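Local coordinates for protein viral interleukin-10 homolog (Human herpesvirus 5, PDB 1LQS) that mimics human interleukin-10, binding the human IL-10 receptor and triggering immunosuppressive signalling that the virus exploits, at residues C[25-30]-C[96-101]; C[39-44]-C[86-91]; C[76-81]-C[90-95]. All coordinates share one frame; numbering follows the deposited sequence.

Contact 1. Residues C[25-30]-C[96-101]; sequences ATRLQD and RSTLES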
loop_
_atom_site.group_PDB
_atom_site.type_symbol
_atom_site.label_atom_id
_atom_site.label_comp_id
_atom_site.label_asym_id
_atom_site.label_seq_id
_atom_site.Cartn_x
_atom_site.Cartn_y
_atom_site.Cartn_z
ATOM N N ALA C 25 -2.385 -24.281 -3.192
ATOM C CA ALA C 25 -2.117 -25.146 -2.047
ATOM C C ALA C 25 -1.432 -26.500 -2.330
ATOM O O ALA C 25 -0.479 -26.863 -1.634
ATOM C CB ALA C 25 -3.398 -25.360 -1.258
ATOM N N THR C 26 -1.877 -27.236 -3.344
ATOM C CA THR C 26 -1.272 -28.539 -3.623
ATOM C C THR C 26 0.157 -28.451 -4.141
ATOM O O THR C 26 1.008 -29.267 -3.765
ATOM C CB THR C 26 -2.112 -29.377 -4.610
ATOM O OG1 THR C 26 -3.416 -29.592 -4.066
ATOM C CG2 THR C 26 -1.466 -30.741 -4.817
ATOM N N ARG C 27 0.427 -27.476 -5.002
ATOM C CA ARG C 27 1.779 -27.313 -5.515
ATOM C C ARG C 27 2.647 -26.796 -4.382
ATOM O O ARG C 27 3.829 -27.131 -4.284
ATOM C CB ARG C 27 1.807 -26.350 -6.696
ATOM C CG ARG C 27 1.174 -26.927 -7.948
ATOM C CD ARG C 27 -0.047 -26.120 -8.331
ATOM N NE ARG C 27 0.164 -25.405 -9.584
ATOM C CZ ARG C 27 -0.553 -24.356 -9.963
ATOM N NH1 ARG C 27 -1.518 -23.898 -9.180
ATOM N NH2 ARG C 27 -0.312 -23.782 -11.132
ATOM N N LEU C 28 2.071 -25.974 -3.522
ATOM C CA LEU C 28 2.843 -25.497 -2.397
ATOM C C LEU C 28 3.224 -26.730 -1.581
ATOM O O LEU C 28 4.342 -26.831 -1.077
ATOM C CB LEU C 28 2.019 -24.551 -1.536
ATOM C CG LEU C 28 1.965 -23.098 -1.980
ATOM C CD1 LEU C 28 0.938 -22.330 -1.156
ATOM C CD2 LEU C 28 3.333 -22.501 -1.813
ATOM N N GLN C 29 2.299 -27.682 -1.464
ATOM C CA GLN C 29 2.569 -28.893 -0.687
ATOM C C GLN C 29 3.563 -29.833 -1.364
ATOM O O GLN C 29 4.421 -30.399 -0.694
ATOM C CB GLN C 29 1.275 -29.636 -0.380
ATOM C CG GLN C 29 1.427 -30.661 0.705
ATOM C CD GLN C 29 0.165 -31.437 0.900
ATOM O OE1 GLN C 29 -0.385 -31.989 -0.053
ATOM N NE2 GLN C 29 -0.318 -31.487 2.133
ATOM N N ASP C 30 3.446 -30.011 -2.678
ATOM C CA ASP C 30 4.401 -30.847 -3.392
ATOM C C ASP C 30 5.813 -30.303 -3.152
ATOM O O ASP C 30 6.706 -31.053 -2.771
ATOM C CB ASP C 30 4.163 -30.839 -4.903
ATOM C CG ASP C 30 2.808 -31.368 -5.299
ATOM O OD1 ASP C 30 2.192 -32.154 -4.538
ATOM O OD2 ASP C 30 2.369 -30.997 -6.408
ATOM N N ARG C 96 11.625 -27.150 -9.476
ATOM C CA ARG C 96 11.657 -26.042 -10.432
ATOM C C ARG C 96 10.387 -26.092 -11.264
ATOM O O ARG C 96 9.732 -25.074 -11.493
ATOM C CB ARG C 96 12.872 -26.137 -11.361
ATOM C CG ARG C 96 13.031 -24.915 -12.286
ATOM C CD ARG C 96 13.955 -25.202 -13.460
ATOM N NE ARG C 96 14.191 -24.047 -14.340
ATOM C CZ ARG C 96 13.261 -23.423 -15.069
ATOM N NH1 ARG C 96 11.995 -23.819 -15.044
ATOM N NH2 ARG C 96 13.606 -22.401 -15.844
ATOM N N SER C 97 10.059 -27.305 -11.693
ATOM C CA SER C 97 8.884 -27.599 -12.508
ATOM C C SER C 97 7.596 -27.116 -11.840
ATOM O O SER C 97 6.785 -26.416 -12.452
ATOM C CB SER C 97 8.819 -29.108 -12.732
ATOM O OG SER C 97 7.876 -29.469 -13.717
ATOM N N THR C 98 7.411 -27.505 -10.579
ATOM C CA THR C 98 6.232 -27.114 -9.820
ATOM C C THR C 98 6.247 -25.606 -9.549
ATOM O O THR C 98 5.208 -24.943 -9.582
ATOM C CB THR C 98 6.158 -27.876 -8.470
ATOM O OG1 THR C 98 5.868 -29.256 -8.714
ATOM C CG2 THR C 98 5.081 -27.287 -7.566
ATOM N N LEU C 99 7.424 -25.063 -9.284
ATOM C CA LEU C 99 7.514 -23.646 -9.007
ATOM C C LEU C 99 7.152 -22.929 -10.285
ATOM O O LEU C 99 6.494 -21.887 -10.265
ATOM C CB LEU C 99 8.926 -23.285 -8.558
ATOM C CG LEU C 99 9.140 -21.897 -7.950
ATOM C CD1 LEU C 99 8.028 -21.561 -6.955
ATOM C CD2 LEU C 99 10.503 -21.880 -7.282
ATOM N N GLU C 100 7.566 -23.512 -11.403
ATOM C CA GLU C 100 7.276 -22.944 -12.711
ATOM C C GLU C 100 5.747 -22.924 -12.869
ATOM O O GLU C 100 5.157 -21.913 -13.247
ATOM C CB GLU C 100 7.939 -23.808 -13.791
ATOM C CG GLU C 100 8.111 -23.148 -15.156
ATOM C CD GLU C 100 8.958 -21.879 -15.108
ATOM O OE1 GLU C 100 10.067 -21.911 -14.528
ATOM O OE2 GLU C 100 8.525 -20.849 -15.663
ATOM N N SER C 101 5.109 -24.046 -12.544
ATOM C CA SER C 101 3.663 -24.164 -12.643
ATOM C C SER C 101 2.988 -23.028 -11.886
ATOM O O SER C 101 2.053 -22.398 -12.393
ATOM C CB SER C 101 3.211 -25.510 -12.076
ATOM O OG SER C 101 1.815 -25.684 -12.216
#
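The guanidinium of R27 turns its edge to S101: OG lies almost in the guanidinium plane and takes two hydrogen bonds side-on. R27 NE and R27 NH2 each reach S101 OG at 3.1 Å. Their N-H...O angles are similar, 148° from NE and 150° from NH2. The backbone O of S101 approaches obliquely, 3.0 Å from R27 NH2. Bends at chi2 and chi3 bring the arginine head to the serine, whose OG stands anti to its own backbone N. R27 NH2 also forms a salt bridge with D105, one turn further along helix 89-106, and R27 NH1 makes a weak hydrogen bond to D23 O; S101 and D105 would together limit rotation of the head. In this helical cytokine of the IL-10 family the contact joins helix 25-42 to helix 89-106; the two short segments run nearly antiparallel, at 160°, with axes 9.6 Å apart. Nearer the backbone of R27, T98 CG2 packs against R27 CB at 3.5 Å, the two side chains crossing at a slant. The same methyl, T98 CG2, lies 3.5 Å from R27 O, while T98 OG1 makes a weak hydrogen bond back to S94 O in its own helix.

Contact 2. Residues C[39-44]-C[86-91]; sequences KPTLQR and PGLKTE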
loop_
_atom_site.group_PDB
_atom_site.type_symbol
_atom_site.label_atom_id
_atom_site.label_comp_id
_atom_site.label_asym_id
_atom_site.label_seq_id
_atom_site.Cartn_x
_atom_site.Cartn_y
_atom_site.Cartn_z
ATOM N N LYS C 39 16.118 -32.142 2.293
ATOM C CA LYS C 39 16.415 -31.067 3.240
ATOM C C LYS C 39 17.754 -31.232 3.960
ATOM O O LYS C 39 18.548 -30.290 4.043
ATOM C CB LYS C 39 15.271 -30.964 4.251
ATOM C CG LYS C 39 15.205 -29.675 5.035
ATOM C CD LYS C 39 14.010 -29.712 5.980
ATOM C CE LYS C 39 13.890 -28.444 6.781
ATOM N NZ LYS C 39 13.107 -28.694 8.001
ATOM N N PRO C 40 18.024 -32.427 4.507
ATOM C CA PRO C 40 19.308 -32.594 5.197
ATOM C C PRO C 40 20.553 -32.392 4.320
ATOM O O PRO C 40 21.591 -31.964 4.815
ATOM C CB PRO C 40 19.202 -33.999 5.818
ATOM C CG PRO C 40 18.109 -34.664 5.052
ATOM C CD PRO C 40 17.128 -33.561 4.786
ATOM N N THR C 41 20.458 -32.690 3.029
ATOM C CA THR C 41 21.600 -32.466 2.149
ATOM C C THR C 41 21.781 -30.958 1.924
ATOM O O THR C 41 22.830 -30.392 2.255
ATOM C CB THR C 41 21.410 -33.134 0.779
ATOM O OG1 THR C 41 21.419 -34.557 0.935
ATOM C CG2 THR C 41 22.528 -32.723 -0.185
ATOM N N LEU C 42 20.753 -30.309 1.380
ATOM C CA LEU C 42 20.804 -28.877 1.100
ATOM C C LEU C 42 21.091 -28.004 2.305
ATOM O O LEU C 42 21.600 -26.896 2.140
ATOM C CB LEU C 42 19.500 -28.387 0.448
ATOM C CG LEU C 42 19.103 -29.015 -0.891
ATOM C CD1 LEU C 42 17.936 -28.263 -1.498
ATOM C CD2 LEU C 42 20.290 -28.987 -1.829
ATOM N N GLN C 43 20.772 -28.470 3.509
ATOM C CA GLN C 43 21.025 -27.644 4.686
ATOM C C GLN C 43 22.234 -28.083 5.509
ATOM O O GLN C 43 22.305 -27.808 6.711
ATOM C CB GLN C 43 19.785 -27.584 5.589
ATOM C CG GLN C 43 18.528 -27.001 4.930
ATOM C CD GLN C 43 17.384 -26.801 5.917
ATOM O OE1 GLN C 43 17.171 -27.615 6.807
ATOM N NE2 GLN C 43 16.639 -25.719 5.752
ATOM N N ARG C 44 23.193 -28.748 4.865
ATOM C CA ARG C 44 24.388 -29.199 5.575
ATOM C C ARG C 44 25.380 -28.073 5.841
ATOM O O ARG C 44 25.580 -27.691 6.996
ATOM C CB ARG C 44 25.078 -30.358 4.836
ATOM C CG ARG C 44 24.841 -31.689 5.555
ATOM C CD ARG C 44 25.830 -32.795 5.206
ATOM N NE ARG C 44 25.744 -33.219 3.812
ATOM C CZ ARG C 44 26.068 -34.437 3.389
ATOM N NH1 ARG C 44 26.492 -35.346 4.262
ATOM N NH2 ARG C 44 25.982 -34.745 2.098
ATOM N N PRO C 86 24.735 -32.783 -8.012
ATOM C CA PRO C 86 24.402 -33.741 -9.072
ATOM C C PRO C 86 23.483 -34.891 -8.652
ATOM O O PRO C 86 22.770 -35.448 -9.484
ATOM C CB PRO C 86 25.776 -34.221 -9.544
ATOM C CG PRO C 86 26.576 -34.170 -8.302
ATOM C CD PRO C 86 26.168 -32.853 -7.677
ATOM N N GLY C 87 23.495 -35.240 -7.370
ATOM C CA GLY C 87 22.650 -36.328 -6.907
ATOM C C GLY C 87 21.163 -35.993 -6.850
ATOM O O GLY C 87 20.318 -36.819 -7.189
ATOM N N LEU C 88 20.851 -34.766 -6.438
ATOM C CA LEU C 88 19.473 -34.320 -6.307
ATOM C C LEU C 88 18.888 -33.739 -7.582
ATOM O O LEU C 88 17.823 -33.134 -7.539
ATOM C CB LEU C 88 19.377 -33.256 -5.226
ATOM C CG LEU C 88 20.374 -33.358 -4.078
ATOM C CD1 LEU C 88 20.400 -32.033 -3.339
ATOM C CD2 LEU C 88 20.007 -34.512 -3.159
ATOM N N LYS C 89 19.560 -33.908 -8.714
ATOM C CA LYS C 89 19.037 -33.341 -9.951
ATOM C C LYS C 89 17.557 -33.594 -10.168
ATOM O O LYS C 89 16.823 -32.691 -10.564
ATOM C CB LYS C 89 19.824 -33.833 -11.166
ATOM C CG LYS C 89 20.910 -32.850 -11.613
ATOM C CD LYS C 89 21.523 -33.229 -12.968
ATOM C CE LYS C 89 20.532 -33.050 -14.120
ATOM N NZ LYS C 89 19.362 -33.977 -14.038
ATOM N N THR C 90 17.117 -34.817 -9.907
ATOM C CA THR C 90 15.720 -35.176 -10.081
ATOM C C THR C 90 14.824 -34.352 -9.170
ATOM O O THR C 90 13.878 -33.715 -9.631
ATOM C CB THR C 90 15.535 -36.656 -9.803
ATOM O OG1 THR C 90 16.412 -37.384 -10.672
ATOM C CG2 THR C 90 14.089 -37.084 -10.038
ATOM N N GLU C 91 15.122 -34.364 -7.875
ATOM C CA GLU C 91 14.352 -33.585 -6.909
ATOM C C GLU C 91 14.364 -32.105 -7.289
ATOM O O GLU C 91 13.345 -31.431 -7.215
ATOM C CB GLU C 91 14.930 -33.740 -5.503
ATOM C CG GLU C 91 14.602 -35.051 -4.836
ATOM C CD GLU C 91 15.447 -36.208 -5.328
ATOM O OE1 GLU C 91 15.156 -37.346 -4.902
ATOM O OE2 GLU C 91 16.397 -35.995 -6.119
#
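L88 CD1 meets both T41 and L42 at the end of helix 25-42, and these touches are apolar. L42 CD2 lies 3.4 Å from L88 CD1, the two leucines sliding past each other in opposite directions. In L42, CG stands anti to the carbonyl carbon (chi1 -60°) and CD1 continues the chain extended, which leaves the other branch, CD2, facing L88 CD1. T41 and L88 point at each other tip to tip, T41 CG2 lying 3.9 Å from L88 CD1. Y85, in the loop before L88, also packs on T41 and L42, and V38 touches L88 from helix 25-42. Polar groups of the 39-44 segment find partners in other chains: Q43 NE2 bonds to S140 O of the second subunit, and K39 NZ forms a salt bridge with an acidic side chain of another protein. L88 holds the N-cap position of helix 89-106, so the start of this helix is joined to the end of helix 25-42 in the helical bundle. From the second subunit, another copy of this protein, L139 packs on L42. With only methyl and methine carbons meeting between the segments, the pairing depends on shape and dispersion and sets no directional bond between the helix ends.

Contact 3. Residues C[76-81]-C[90-95]; sequences IVFPAG and TELHSM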
loop_
_atom_site.group_PDB
_atom_site.type_symbol
_atom_site.label_atom_id
_atom_site.label_comp_id
_atom_site.label_asym_id
_atom_site.label_seq_id
_atom_site.Cartn_x
_atom_site.Cartn_y
_atom_site.Cartn_z
ATOM N N ILE C 76 18.175 -18.906 -12.407
ATOM C CA ILE C 76 19.568 -19.014 -11.995
ATOM C C ILE C 76 19.835 -20.051 -10.911
ATOM O O ILE C 76 20.607 -20.993 -11.119
ATOM C CB ILE C 76 20.112 -17.653 -11.492
ATOM C CG1 ILE C 76 19.948 -16.582 -12.573
ATOM C CG2 ILE C 76 21.577 -17.785 -11.143
ATOM C CD1 ILE C 76 20.643 -16.917 -13.867
ATOM N N VAL C 77 19.200 -19.873 -9.755
ATOM C CA VAL C 77 19.398 -20.779 -8.624
ATOM C C VAL C 77 19.182 -22.262 -8.947
ATOM O O VAL C 77 20.100 -23.074 -8.815
ATOM C CB VAL C 77 18.487 -20.403 -7.438
ATOM C CG1 VAL C 77 18.904 -21.192 -6.210
ATOM C CG2 VAL C 77 18.554 -18.909 -7.163
ATOM N N PHE C 78 17.974 -22.624 -9.364
ATOM C CA PHE C 78 17.729 -24.024 -9.668
ATOM C C PHE C 78 18.672 -24.580 -10.722
ATOM O O PHE C 78 19.274 -25.635 -10.508
ATOM C CB PHE C 78 16.270 -24.265 -10.075
ATOM C CG PHE C 78 15.377 -24.627 -8.919
ATOM C CD1 PHE C 78 14.405 -23.745 -8.466
ATOM C CD2 PHE C 78 15.521 -25.850 -8.273
ATOM C CE1 PHE C 78 13.598 -24.069 -7.395
ATOM C CE2 PHE C 78 14.712 -26.182 -7.195
ATOM C CZ PHE C 78 13.747 -25.283 -6.757
ATOM N N PRO C 79 18.822 -23.894 -11.870
ATOM C CA PRO C 79 19.728 -24.410 -12.898
ATOM C C PRO C 79 21.131 -24.588 -12.345
ATOM O O PRO C 79 21.760 -25.614 -12.566
ATOM C CB PRO C 79 19.661 -23.346 -13.981
ATOM C CG PRO C 79 18.275 -22.842 -13.863
ATOM C CD PRO C 79 18.104 -22.710 -12.365
ATOM N N ALA C 80 21.617 -23.590 -11.613
ATOM C CA ALA C 80 22.947 -23.670 -11.026
ATOM C C ALA C 80 22.993 -24.815 -10.024
ATOM O O ALA C 80 24.049 -25.392 -9.781
ATOM C CB ALA C 80 23.295 -22.368 -10.337
ATOM N N GLY C 81 21.834 -25.139 -9.448
ATOM C CA GLY C 81 21.742 -26.210 -8.469
ATOM C C GLY C 81 22.114 -27.580 -9.004
ATOM O O GLY C 81 22.651 -28.409 -8.269
ATOM N N THR C 90 17.117 -34.817 -9.907
ATOM C CA THR C 90 15.720 -35.176 -10.081
ATOM C C THR C 90 14.824 -34.352 -9.170
ATOM O O THR C 90 13.878 -33.715 -9.631
ATOM C CB THR C 90 15.535 -36.656 -9.803
ATOM O OG1 THR C 90 16.412 -37.384 -10.672
ATOM C CG2 THR C 90 14.089 -37.084 -10.038
ATOM N N GLU C 91 15.122 -34.364 -7.875
ATOM C CA GLU C 91 14.352 -33.585 -6.909
ATOM C C GLU C 91 14.364 -32.105 -7.289
ATOM O O GLU C 91 13.345 -31.431 -7.215
ATOM C CB GLU C 91 14.930 -33.740 -5.503
ATOM C CG GLU C 91 14.602 -35.051 -4.836
ATOM C CD GLU C 91 15.447 -36.208 -5.328
ATOM O OE1 GLU C 91 15.156 -37.346 -4.902
ATOM O OE2 GLU C 91 16.397 -35.995 -6.119
ATOM N N LEU C 92 15.526 -31.609 -7.698
ATOM C CA LEU C 92 15.671 -30.221 -8.102
ATOM C C LEU C 92 14.742 -29.873 -9.256
ATOM O O LEU C 92 14.018 -28.888 -9.186
ATOM C CB LEU C 92 17.125 -29.932 -8.479
ATOM C CG LEU C 92 18.059 -29.816 -7.270
ATOM C CD1 LEU C 92 19.500 -29.740 -7.720
ATOM C CD2 LEU C 92 17.689 -28.586 -6.457
ATOM N N HIS C 93 14.750 -30.689 -10.302
ATOM C CA HIS C 93 13.906 -30.462 -11.470
ATOM C C HIS C 93 12.426 -30.481 -11.118
ATOM O O HIS C 93 11.652 -29.661 -11.603
ATOM C CB HIS C 93 14.190 -31.519 -12.543
ATOM C CG HIS C 93 15.547 -31.398 -13.168
ATOM N ND1 HIS C 93 16.001 -32.266 -14.137
ATOM C CD2 HIS C 93 16.541 -30.497 -12.975
ATOM C CE1 HIS C 93 17.213 -31.904 -14.516
ATOM N NE2 HIS C 93 17.563 -30.833 -13.825
ATOM N N SER C 94 12.038 -31.426 -10.272
ATOM C CA SER C 94 10.651 -31.553 -9.845
ATOM C C SER C 94 10.168 -30.247 -9.214
ATOM O O SER C 94 9.081 -29.757 -9.517
ATOM C CB SER C 94 10.538 -32.698 -8.836
ATOM O OG SER C 94 9.282 -32.697 -8.186
ATOM N N MET C 95 10.992 -29.692 -8.334
ATOM C CA MET C 95 10.650 -28.463 -7.658
ATOM C C MET C 95 10.600 -27.292 -8.629
ATOM O O MET C 95 9.628 -26.529 -8.620
ATOM C CB MET C 95 11.642 -28.181 -6.509
ATOM C CG MET C 95 11.489 -29.132 -5.299
ATOM S SD MET C 95 12.473 -28.771 -3.793
ATOM C CE MET C 95 14.138 -29.153 -4.381
#
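F78 reaches across to L92 and M95 with the CD2, CE2 and CZ atoms of its ring. Its CB does not head for helix 89-106, but chi1 of -92° swings the ring over to it. CD2 is the first ring atom to make contact, 3.5 Å from the backbone O of L92; CE2 lies 3.4 Å from the same oxygen, which approaches the ring obliquely. F78 CE2 also packs against the L92 methyl CD2 at 3.9 Å, the phenyl and leucine side chains running obliquely across one another, and against M95 CB at 3.7 Å. At the tip, F78 CZ meets M95 CB at 3.6 Å, and here the side chains cross at about a right angle. This packing joins helix 62-84 to helix 89-106, neighbours along the chain in the IL-10 family bundle, whose short segments run nearly antiparallel (160°) with axes 9.8 Å apart. The other branch of L92 turns to the backbone: L92 CD1 lies 3.5 Å from G81 O, where helix 62-84 presents a residue without a side chain. All four residues are buried. M95 continues to L31 and T34 of helix 25-42, and L142 of the second subunit, another copy of this protein, packs on both F78 and M95.

Overall arrangement
Helix 89-106 carries one side of all three contacts. Contacts 1 and 2 join it to helix 25-42 at two levels, with centres about 17 Å apart and nearest atoms about 5 Å apart; contact 3 joins it to helix 62-84. Contact 3 shares T90 and E91 with contact 2, their centres about 10 Å apart, and touches contact 1 directly: L99 CD2 lies 3.8 Å from F78 CE1. In sequence, contacts 2 and 3 both fall within the loop closed by contact 1. Each also meets the second subunit, while another protein's chain lies against residues of contacts 1 and 2 on helix 25-42, through Q29 and K39 among others.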